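Local coordinates for protein putative ABC type-2 transporter (Thermotoga maritima MSB8, PDB 3CNI) that probably moves substrates across the cell membrane as an ABC-2 type transporter, of which this calcium-binding piece is one domain, at residues A147-N150 and V151-Q155; V107-A110 and S111-L114. One frame throughout, in Å; residues are numbered along the deposited sequence.

How the contacts relate
Following the chain from its N terminus, contact 2 (107-114) comes first, where helix 89-107 ends and the chain turns into the loop leading to strand 127-135. Contact 1 (147-155) follows that strand and its neighbour 138-140, on the last turns of helix 145-152 and the C-terminal tail. The two are in series, neither nested nor crossed, and each closes a local turn. Contact 2 joins the helix end to helix 22-32 and to the loop around Leu122 and Leu123; contact 1 lays the C-terminal helix against strands 127-135 and 138-140. Their centres lie about 36 Å apart on opposite sides of the chain's centre, and both touch the second subunit.

Contact 1. Residues A147-N150 and V151-Q155; sequences AIMN and VFYSQ
Ile148 lays its CG2 methyl beside the ring of Phe152 one helical turn on, with CG2 3.5 Å from CE2. The two side chains run alongside each other in the same direction. Buried Ile148, a compact branched aliphatic, packs against Phe140 and Leu135 as well, while Phe152, which also touches Phe140, is largely exposed. With CG1 of Ile148 beside the backbone N (chi1 -67°), CG2 falls anti to that nitrogen and is the branch turned to the ring. Met149, present as selenomethionine, repeats the i to i+4 spacing with Tyr153. Its selenium, in the place of sulfur, lies at the ring edge, in plane, 3.9 Å from CE2 of Tyr153, a Met-aromatic contact.

These pairs ride on the last turns of the C-terminal helix, 145-152, which packs on the sheet through Leu135 and Phe140. Val151 N donates to Ala147 O at 3.1 Å, Phe152 N makes a weak bond to Ile148 O, and Tyr153 N reaches Met149 O at 3.1 Å, although Tyr153 itself has already left helical geometry. Beyond it, Ser154 folds back, its backbone N donating to Val151 O at 3.1 Å; its OG lies so close to the same oxygen that the detail is doubtful. Tyr153 OH is hydrogen-bonded to Thr87, while Asn150 ND2, the amide nitrogen of a polar residue suited to the subunit boundary, donates to Asp125 of the second subunit.

Contact 2. Residues V107-A110 and S111-L114; sequences VQLA and SFLL
Phe112 swings its ring back beside the carbonyls of Leu109 and Gln108, just where helix 89-107 unwinds through a type I beta turn, Val107 to Ala110, into a short 3-10 segment. Backbone hydrogen bonds spaced i to i+3 define this change. Ala110 N donates to Val107 O at 3.3 Å within the turn; Phe112 N then reaches Leu109 O at 3.0 Å, and Leu113 N reaches Ala110 O at 2.8 Å. In the last of these the donor stands 57° out of the carbonyl plane, away from the lone-pair directions, in keeping with the tight winding of the chain.

Apolar packing sorts the side chains. Between the segments, CD2 of buried Leu109 meets CD1 of Phe112 loosely, at 4.4 Å. Leucine suits position 113 because its branched end gives the buried residue an apolar surface against Leu122 and Leu123. The small methyl of buried Ala110 fits against Leu123 and also meets Leu89 of the second subunit. The Phe112 ring also packs on Ile23 and Leu26 of helix 22-32, which offer it an apolar surface.

Contacts between ring and carbonyl belong to one of two modelled conformers of Phe112, so their detail is tentative. In this one CG is anti to its own carbonyl carbon (chi1 -36°), which carries the ring back along the chain. Leu109 O and Gln108 O both approach it obliquely, Gln108 O lying 3.2 Å from CE1 of Phe112.

Contact 1. Residues A147-N150 and V151-Q155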
ATOM      1  N   ALA A 147      -7.264 -11.603   1.983  1.00 62.17           N
ATOM      2  CA  ALA A 147      -8.689 -12.051   2.065  1.00 61.29           C
ATOM      3  C   ALA A 147      -8.730 -13.550   2.156  1.00 60.52           C
ATOM      4  O   ALA A 147      -9.417 -14.106   2.968  1.00 60.79           O
ATOM      5  CB  ALA A 147      -9.512 -11.585   0.849  1.00 60.06           C
ATOM      6  N   ILE A 148      -7.977 -14.211   1.305  1.00 61.31           N
ATOM      7  CA  ILE A 148      -8.007 -15.673   1.297  1.00 62.22           C
ATOM      8  C   ILE A 148      -7.458 -16.208   2.608  1.00 63.16           C
ATOM      9  O   ILE A 148      -7.960 -17.148   3.177  1.00 60.76           O
ATOM     10  CB  ILE A 148      -7.268 -16.304   0.116  1.00 62.14           C
ATOM     11  CG1 ILE A 148      -8.026 -15.950  -1.145  1.00 61.77           C
ATOM     12  CG2 ILE A 148      -7.294 -17.832   0.271  1.00 60.60           C
ATOM     13  CD1 ILE A 148      -9.458 -16.489  -1.126  1.00 61.75           C
HETATM   14  N   MSE A 149      -6.432 -15.546   3.094  1.00 64.52           N
HETATM   15  CA  MSE A 149      -5.801 -16.006   4.323  1.00 65.97           C
HETATM   16  C   MSE A 149      -6.687 -15.703   5.503  1.00 65.53           C
HETATM   17  O   MSE A 149      -6.730 -16.470   6.401  1.00 64.86           O
HETATM   18  CB  MSE A 149      -4.416 -15.346   4.493  1.00 67.27           C
HETATM   19  CG  MSE A 149      -3.396 -15.775   3.428  1.00 70.51           C
HETATM   20 SE   MSE A 149      -2.926 -17.693   3.723  1.00 80.27          SE
HETATM   21  CE  MSE A 149      -3.189 -18.263   1.851  1.00 79.38           C
ATOM     22  N   ASN A 150      -7.402 -14.588   5.489  1.00 65.91           N
ATOM     23  CA  ASN A 150      -8.290 -14.213   6.637  1.00 67.34           C
ATOM     24  C   ASN A 150      -9.506 -15.120   6.737  1.00 68.38           C
ATOM     25  O   ASN A 150     -10.065 -15.326   7.840  1.00 68.13           O
ATOM     26  CB  ASN A 150      -8.744 -12.730   6.628  1.00 66.75           C
ATOM     27  CG  ASN A 150      -7.591 -11.767   6.821  1.00 67.93           C
ATOM     28  OD1 ASN A 150      -6.599 -12.071   7.513  1.00 66.06           O
ATOM     29  ND2 ASN A 150      -7.688 -10.579   6.169  1.00 70.93           N
ATOM     30  N   VAL A 151      -9.911 -15.658   5.583  1.00 69.85           N
ATOM     31  CA  VAL A 151     -11.044 -16.601   5.514  1.00 71.16           C
ATOM     32  C   VAL A 151     -10.667 -17.869   6.225  1.00 72.22           C
ATOM     33  O   VAL A 151     -11.354 -18.258   7.171  1.00 72.52           O
ATOM     34  CB  VAL A 151     -11.456 -16.984   4.065  1.00 70.72           C
ATOM     35  CG1 VAL A 151     -12.334 -18.230   4.025  1.00 71.89           C
ATOM     36  CG2 VAL A 151     -12.225 -15.904   3.446  1.00 71.81           C
ATOM     37  N   PHE A 152      -9.590 -18.479   5.742  1.00 73.54           N
ATOM     38  CA  PHE A 152      -9.140 -19.781   6.194  1.00 74.94           C
ATOM     39  C   PHE A 152      -8.722 -19.781   7.658  1.00 75.93           C
ATOM     40  O   PHE A 152      -9.078 -20.659   8.441  1.00 76.17           O
ATOM     41  CB  PHE A 152      -8.045 -20.294   5.244  1.00 75.05           C
ATOM     42  CG  PHE A 152      -8.631 -20.767   3.942  1.00 77.76           C
ATOM     43  CD1 PHE A 152      -9.713 -21.657   4.004  1.00 81.06           C
ATOM     44  CD2 PHE A 152      -8.215 -20.303   2.703  1.00 78.13           C
ATOM     45  CE1 PHE A 152     -10.355 -22.130   2.835  1.00 81.42           C
ATOM     46  CE2 PHE A 152      -8.838 -20.758   1.525  1.00 79.29           C
ATOM     47  CZ  PHE A 152      -9.899 -21.678   1.587  1.00 81.38           C
ATOM     48  N   TYR A 153      -8.149 -18.671   8.068  1.00 77.51           N
ATOM     49  CA  TYR A 153      -7.638 -18.570   9.430  1.00 78.82           C
ATOM     50  C   TYR A 153      -8.689 -17.977  10.387  1.00 80.43           C
ATOM     51  O   TYR A 153      -8.406 -17.752  11.561  1.00 81.12           O
ATOM     52  CB  TYR A 153      -6.322 -17.787   9.496  1.00 79.07           C
ATOM     53  CG  TYR A 153      -5.083 -18.561   9.050  1.00 79.43           C
ATOM     54  CD1 TYR A 153      -4.516 -19.543   9.867  1.00 80.81           C
ATOM     55  CD2 TYR A 153      -4.453 -18.275   7.838  1.00 82.71           C
ATOM     56  CE1 TYR A 153      -3.371 -20.254   9.478  1.00 82.11           C
ATOM     57  CE2 TYR A 153      -3.279 -18.968   7.415  1.00 82.87           C
ATOM     58  CZ  TYR A 153      -2.752 -19.966   8.250  1.00 84.52           C
ATOM     59  OH  TYR A 153      -1.615 -20.672   7.898  1.00 85.90           O
ATOM     60  N   SER A 154      -9.911 -17.789   9.883  1.00 81.80           N
ATOM     61  CA  SER A 154     -11.030 -17.244  10.652  1.00 82.76           C
ATOM     62  C   SER A 154     -11.776 -18.359  11.355  1.00 84.15           C
ATOM     63  O   SER A 154     -12.802 -18.103  11.994  1.00 83.96           O
ATOM     64  CB  SER A 154     -12.044 -16.500   9.766  1.00 82.62           C
ATOM     65  OG  SER A 154     -12.825 -17.405   8.977  1.00 81.32           O
ATOM     66  N   GLN A 155     -11.290 -19.585  11.145  1.00 85.69           N
ATOM     67  CA  GLN A 155     -11.788 -20.772  11.860  1.00 86.65           C
ATOM     68  C   GLN A 155     -11.008 -21.003  13.144  1.00 86.52           C
ATOM     69  O   GLN A 155     -11.545 -20.781  14.225  1.00 87.08           O
ATOM     70  CB  GLN A 155     -11.712 -22.029  10.986  1.00 87.04           C
ATOM     71  CG  GLN A 155     -12.618 -21.993   9.742  1.00 88.52           C
ATOM     72  CD  GLN A 155     -11.991 -22.700   8.545  1.00 89.52           C
ATOM     73  OE1 GLN A 155     -12.687 -23.278   7.720  1.00 92.26           O
ATOM     74  NE2 GLN A 155     -10.674 -22.651   8.452  1.00 88.25           N
TER

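Contact 2. Residues V107-A110 and S111-L114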
ATOM      1  N   VAL A 107       2.661   7.112  -7.353  1.00 65.41           N
ATOM      2  CA  VAL A 107       3.534   8.270  -7.261  1.00 65.67           C
ATOM      3  C   VAL A 107       4.295   8.532  -8.618  1.00 66.48           C
ATOM      4  O   VAL A 107       4.430   9.665  -9.098  1.00 66.36           O
ATOM      5  CB  VAL A 107       4.565   8.128  -6.044  1.00 66.27           C
ATOM      6  CG1 VAL A 107       5.590   9.310  -6.062  1.00 65.63           C
ATOM      7  CG2 VAL A 107       3.848   8.070  -4.712  1.00 60.45           C
ATOM      8  N   GLN A 108       4.762   7.464  -9.243  1.00 67.31           N
ATOM      9  CA  GLN A 108       5.519   7.588 -10.471  1.00 67.75           C
ATOM     10  C   GLN A 108       4.620   7.856 -11.674  1.00 67.98           C
ATOM     11  O   GLN A 108       5.116   7.990 -12.794  1.00 70.32           O
ATOM     12  CB  GLN A 108       6.392   6.370 -10.757  1.00 68.42           C
ATOM     13  CG  GLN A 108       7.477   6.085  -9.730  1.00 70.75           C
ATOM     14  CD  GLN A 108       8.167   4.726  -9.945  1.00 75.75           C
ATOM     15  OE1 GLN A 108       8.951   4.565 -10.867  1.00 82.24           O
ATOM     16  NE2 GLN A 108       7.856   3.739  -9.090  1.00 76.64           N
ATOM     17  N   LEU A 109       3.322   8.031 -11.451  1.00 66.67           N
ATOM     18  CA  LEU A 109       2.403   8.345 -12.569  1.00 65.46           C
ATOM     19  C   LEU A 109       1.965   9.785 -12.529  1.00 63.87           C
ATOM     20  O   LEU A 109       1.372  10.308 -13.479  1.00 62.17           O
ATOM     21  CB  LEU A 109       1.146   7.450 -12.533  1.00 65.50           C
ATOM     22  CG  LEU A 109       1.229   5.941 -12.855  1.00 68.88           C
ATOM     23  CD1 LEU A 109      -0.142   5.203 -12.623  1.00 70.16           C
ATOM     24  CD2 LEU A 109       1.745   5.661 -14.244  1.00 68.77           C
ATOM     25  N   ALA A 110       2.240  10.414 -11.386  1.00 62.62           N
ATOM     26  CA  ALA A 110       1.539  11.626 -10.984  1.00 62.18           C
ATOM     27  C   ALA A 110       1.687  12.803 -11.921  1.00 61.60           C
ATOM     28  O   ALA A 110       0.724  13.507 -12.177  1.00 61.66           O
ATOM     29  CB  ALA A 110       1.904  12.012  -9.548  1.00 62.29           C
ATOM     30  N   SER A 111       2.894  13.027 -12.416  1.00 62.19           N
ATOM     31  CA  SER A 111       3.203  14.173 -13.286  1.00 62.29           C
ATOM     32  C   SER A 111       2.354  14.141 -14.533  1.00 62.55           C
ATOM     33  O   SER A 111       2.134  15.201 -15.231  1.00 61.06           O
ATOM     34  CB  SER A 111       4.655  14.131 -13.784  1.00 63.61           C
ATOM     35  OG  SER A 111       5.559  14.687 -12.872  1.00 64.42           O
ATOM     36  N   PHE A 112       1.895  12.932 -14.864  1.00 62.70           N
ATOM     37  CA  PHE A 112       1.181  12.734 -16.098  0.50 63.48           C
ATOM     38  C   PHE A 112      -0.307  13.059 -15.874  1.00 64.41           C
ATOM     39  O   PHE A 112      -1.090  13.182 -16.800  1.00 66.69           O
ATOM     40  CB  PHE A 112       1.448  11.315 -16.633  0.50 63.62           C
ATOM     41  CG  PHE A 112       2.900  10.792 -16.383  0.50 61.64           C
ATOM     42  CD1 PHE A 112       3.131   9.486 -15.987  0.50 60.29           C
ATOM     43  CD2 PHE A 112       3.996  11.602 -16.560  0.50 60.34           C
ATOM     44  CE1 PHE A 112       4.414   9.013 -15.762  0.50 57.69           C
ATOM     45  CE2 PHE A 112       5.280  11.122 -16.358  0.50 58.33           C
ATOM     46  CZ  PHE A 112       5.476   9.841 -15.960  0.50 58.52           C
ATOM     47  N   LEU A 113      -0.639  13.268 -14.633  1.00 65.94           N
ATOM     48  CA  LEU A 113      -2.011  13.552 -14.286  1.00 67.60           C
ATOM     49  C   LEU A 113      -2.191  15.005 -13.997  1.00 69.68           C
ATOM     50  O   LEU A 113      -3.269  15.432 -13.586  1.00 71.31           O
ATOM     51  CB  LEU A 113      -2.427  12.718 -13.088  1.00 67.85           C
ATOM     52  CG  LEU A 113      -2.244  11.206 -13.233  1.00 66.91           C
ATOM     53  CD1 LEU A 113      -2.603  10.515 -11.917  1.00 65.62           C
ATOM     54  CD2 LEU A 113      -3.058  10.686 -14.429  1.00 69.54           C
ATOM     55  N   LEU A 114      -1.142  15.784 -14.216  1.00 72.09           N
ATOM     56  CA  LEU A 114      -1.194  17.227 -13.899  1.00 73.53           C
ATOM     57  C   LEU A 114      -1.856  18.013 -15.014  1.00 74.98           C
ATOM     58  O   LEU A 114      -2.179  19.179 -14.844  1.00 74.94           O
ATOM     59  CB  LEU A 114       0.202  17.801 -13.596  1.00 73.48           C
ATOM     60  CG  LEU A 114       0.841  17.320 -12.295  1.00 73.60           C
ATOM     61  CD1 LEU A 114       2.309  17.829 -12.235  1.00 72.99           C
ATOM     62  CD2 LEU A 114      -0.000  17.723 -11.046  1.00 69.40           C
TER